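Local coordinates for protein nonribosomal peptide synthase (Streptomyces sp. MJ635-86F5, PDB 5JJP) that probably activates an aliphatic beta-amino acid by ATP-dependent adenylation, as a member of the AMP-binding ligase family, at residues 71-76 with 105-110. Sequence-based numbering, arbitrary orientation.
Sequences AYAAEL and FSLGLP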
loop_
_atom_site.group_PDB
_atom_site.type_symbol
_atom_site.label_atom_id
_atom_site.label_comp_id
_atom_site.label_asym_id
_atom_site.label_seq_id
_atom_site.Cartn_x
_atom_site.Cartn_y
_atom_site.Cartn_z
ATOM N N ALA A 71 -20.246 -5.540 8.989
ATOM C CA ALA A 71 -20.573 -6.362 10.126
ATOM C C ALA A 71 -19.470 -6.239 11.144
ATOM O O ALA A 71 -19.711 -6.142 12.336
ATOM C CB ALA A 71 -20.769 -7.783 9.711
ATOM N N TYR A 72 -18.243 -6.249 10.669
ATOM C CA TYR A 72 -17.102 -6.114 11.528
ATOM C C TYR A 72 -17.149 -4.782 12.254
ATOM O O TYR A 72 -16.810 -4.693 13.424
ATOM C CB TYR A 72 -15.811 -6.231 10.718
ATOM C CG TYR A 72 -15.344 -7.636 10.355
ATOM C CD1 TYR A 72 -16.126 -8.781 10.638
ATOM C CD2 TYR A 72 -14.170 -7.816 9.706
ATOM C CE1 TYR A 72 -15.697 -10.062 10.301
ATOM C CE2 TYR A 72 -13.758 -9.074 9.337
ATOM C CZ TYR A 72 -14.525 -10.208 9.626
ATOM O OH TYR A 72 -14.023 -11.443 9.309
ATOM N N ALA A 73 -17.465 -3.726 11.499
ATOM C CA ALA A 73 -17.478 -2.343 12.028
ATOM C C ALA A 73 -18.471 -2.191 13.143
ATOM O O ALA A 73 -18.157 -1.610 14.177
ATOM C CB ALA A 73 -17.781 -1.339 10.921
ATOM N N ALA A 74 -19.674 -2.741 12.955
ATOM C CA ALA A 74 -20.697 -2.729 14.014
ATOM C C ALA A 74 -20.189 -3.378 15.324
ATOM O O ALA A 74 -20.331 -2.799 16.395
ATOM C CB ALA A 74 -21.968 -3.435 13.539
ATOM N N GLU A 75 -19.563 -4.554 15.222
ATOM C CA GLU A 75 -19.045 -5.250 16.408
ATOM C C GLU A 75 -17.835 -4.501 17.019
ATOM O O GLU A 75 -17.764 -4.340 18.228
ATOM C CB GLU A 75 -18.692 -6.684 16.068
ATOM C CG GLU A 75 -19.901 -7.568 15.831
ATOM C CD GLU A 75 -19.529 -8.904 15.167
ATOM O OE1 GLU A 75 -19.680 -9.964 15.861
ATOM O OE2 GLU A 75 -19.083 -8.907 13.957
ATOM N N LEU A 76 -16.935 -3.979 16.180
ATOM C CA LEU A 76 -15.823 -3.240 16.702
ATOM C C LEU A 76 -16.308 -1.972 17.392
ATOM O O LEU A 76 -15.725 -1.583 18.398
ATOM C CB LEU A 76 -14.793 -2.896 15.633
ATOM C CG LEU A 76 -13.994 -4.094 15.127
ATOM C CD1 LEU A 76 -13.220 -3.721 13.886
ATOM C CD2 LEU A 76 -13.045 -4.590 16.172
ATOM N N PHE A 105 -11.001 1.701 8.887
ATOM C CA PHE A 105 -11.115 2.974 8.166
ATOM C C PHE A 105 -12.433 3.665 8.483
ATOM O O PHE A 105 -12.429 4.889 8.728
ATOM C CB PHE A 105 -11.093 2.807 6.654
ATOM C CG PHE A 105 -9.751 2.428 6.058
ATOM C CD1 PHE A 105 -8.551 2.815 6.633
ATOM C CD2 PHE A 105 -9.719 1.744 4.843
ATOM C CE1 PHE A 105 -7.358 2.541 6.018
ATOM C CE2 PHE A 105 -8.526 1.448 4.239
ATOM C CZ PHE A 105 -7.340 1.844 4.807
ATOM N N SER A 106 -13.540 2.919 8.421
ATOM C CA SER A 106 -14.893 3.486 8.588
ATOM C C SER A 106 -15.101 4.065 9.990
ATOM O O SER A 106 -15.835 5.056 10.152
ATOM C CB SER A 106 -16.002 2.469 8.246
ATOM O OG SER A 106 -16.028 1.436 9.227
ATOM N N LEU A 107 -14.472 3.469 10.994
ATOM C CA LEU A 107 -14.587 3.871 12.410
ATOM C C LEU A 107 -13.536 4.908 12.778
ATOM O O LEU A 107 -13.576 5.451 13.840
ATOM C CB LEU A 107 -14.407 2.633 13.300
ATOM C CG LEU A 107 -15.528 1.561 13.173
ATOM C CD1 LEU A 107 -15.336 0.348 14.064
ATOM C CD2 LEU A 107 -16.894 2.193 13.441
ATOM N N GLY A 108 -12.615 5.207 11.881
ATOM C CA GLY A 108 -11.564 6.137 12.150
ATOM C C GLY A 108 -10.519 5.603 13.093
ATOM O O GLY A 108 -9.923 6.385 13.838
ATOM N N LEU A 109 -10.295 4.290 13.057
ATOM C CA LEU A 109 -9.330 3.655 13.924
ATOM C C LEU A 109 -8.087 3.345 13.115
ATOM O O LEU A 109 -8.062 2.358 12.381
ATOM C CB LEU A 109 -9.883 2.384 14.560
ATOM C CG LEU A 109 -11.174 2.569 15.353
ATOM C CD1 LEU A 109 -11.778 1.230 15.788
ATOM C CD2 LEU A 109 -10.935 3.470 16.589
ATOM N N PRO A 110 -7.060 4.174 13.241
ATOM C CA PRO A 110 -5.907 3.879 12.457
ATOM C C PRO A 110 -5.295 2.548 12.898
ATOM O O PRO A 110 -5.115 2.293 14.100
ATOM C CB PRO A 110 -4.940 5.034 12.783
ATOM C CG PRO A 110 -5.368 5.539 14.109
ATOM C CD PRO A 110 -6.855 5.376 14.084
#
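L107 reaches from the last turn of helix 95-107 to the side of helix 62-77 and has the largest share of this contact. Its CD1 is the leading atom. It sits 3.4 Å from the backbone O of A73 and 3.6 Å from CB of L76. The A73 carbonyl points along the helix toward the next turn, so its oxygen lies close to L76 CB and one methyl touches both. CD2 of L107 stays a little farther from A73 O, at 4.1 Å. The L107 side chain is extended, with CG trans to its own carbonyl carbon (chi1 -66°) and CD1 trans to CA. This carries the branch out to helix 62-77.

The apolar packing is completed by A73, whose CB lies 4.3 Å from CG of L107. The CA atoms of these two residues are 6.9 Å apart, a short spacing that the small alanine permits. L76 meets L107 through CB, and the L76 side chain also packs on V160 of strand 159-162.

S106 adds a lesser polar-to-apolar touch. Its OG comes to 3.7 Å from CB of A73. The chi1 of 69° sets OG between the backbone N and the carbonyl carbon, where it hydrogen-bonds A103 O within its own helix and still touches A73 CB.

Beyond L107 the chain leaves the helix at G108. G108 has positive phi and two bonds run back into the last turn, one from G108 N to F105 O at 3.2 Å: a Schellman motif. The chain then passes into strand 111-114, which lies parallel to strand 87-90. Strand 87-90, helix 95-107 and strand 111-114 thus form a beta-alpha-beta crossover. Helix 62-77 packs beside its helix in the AMP-binding region of this adenylation enzyme, which has the layered alpha-beta sandwich fold.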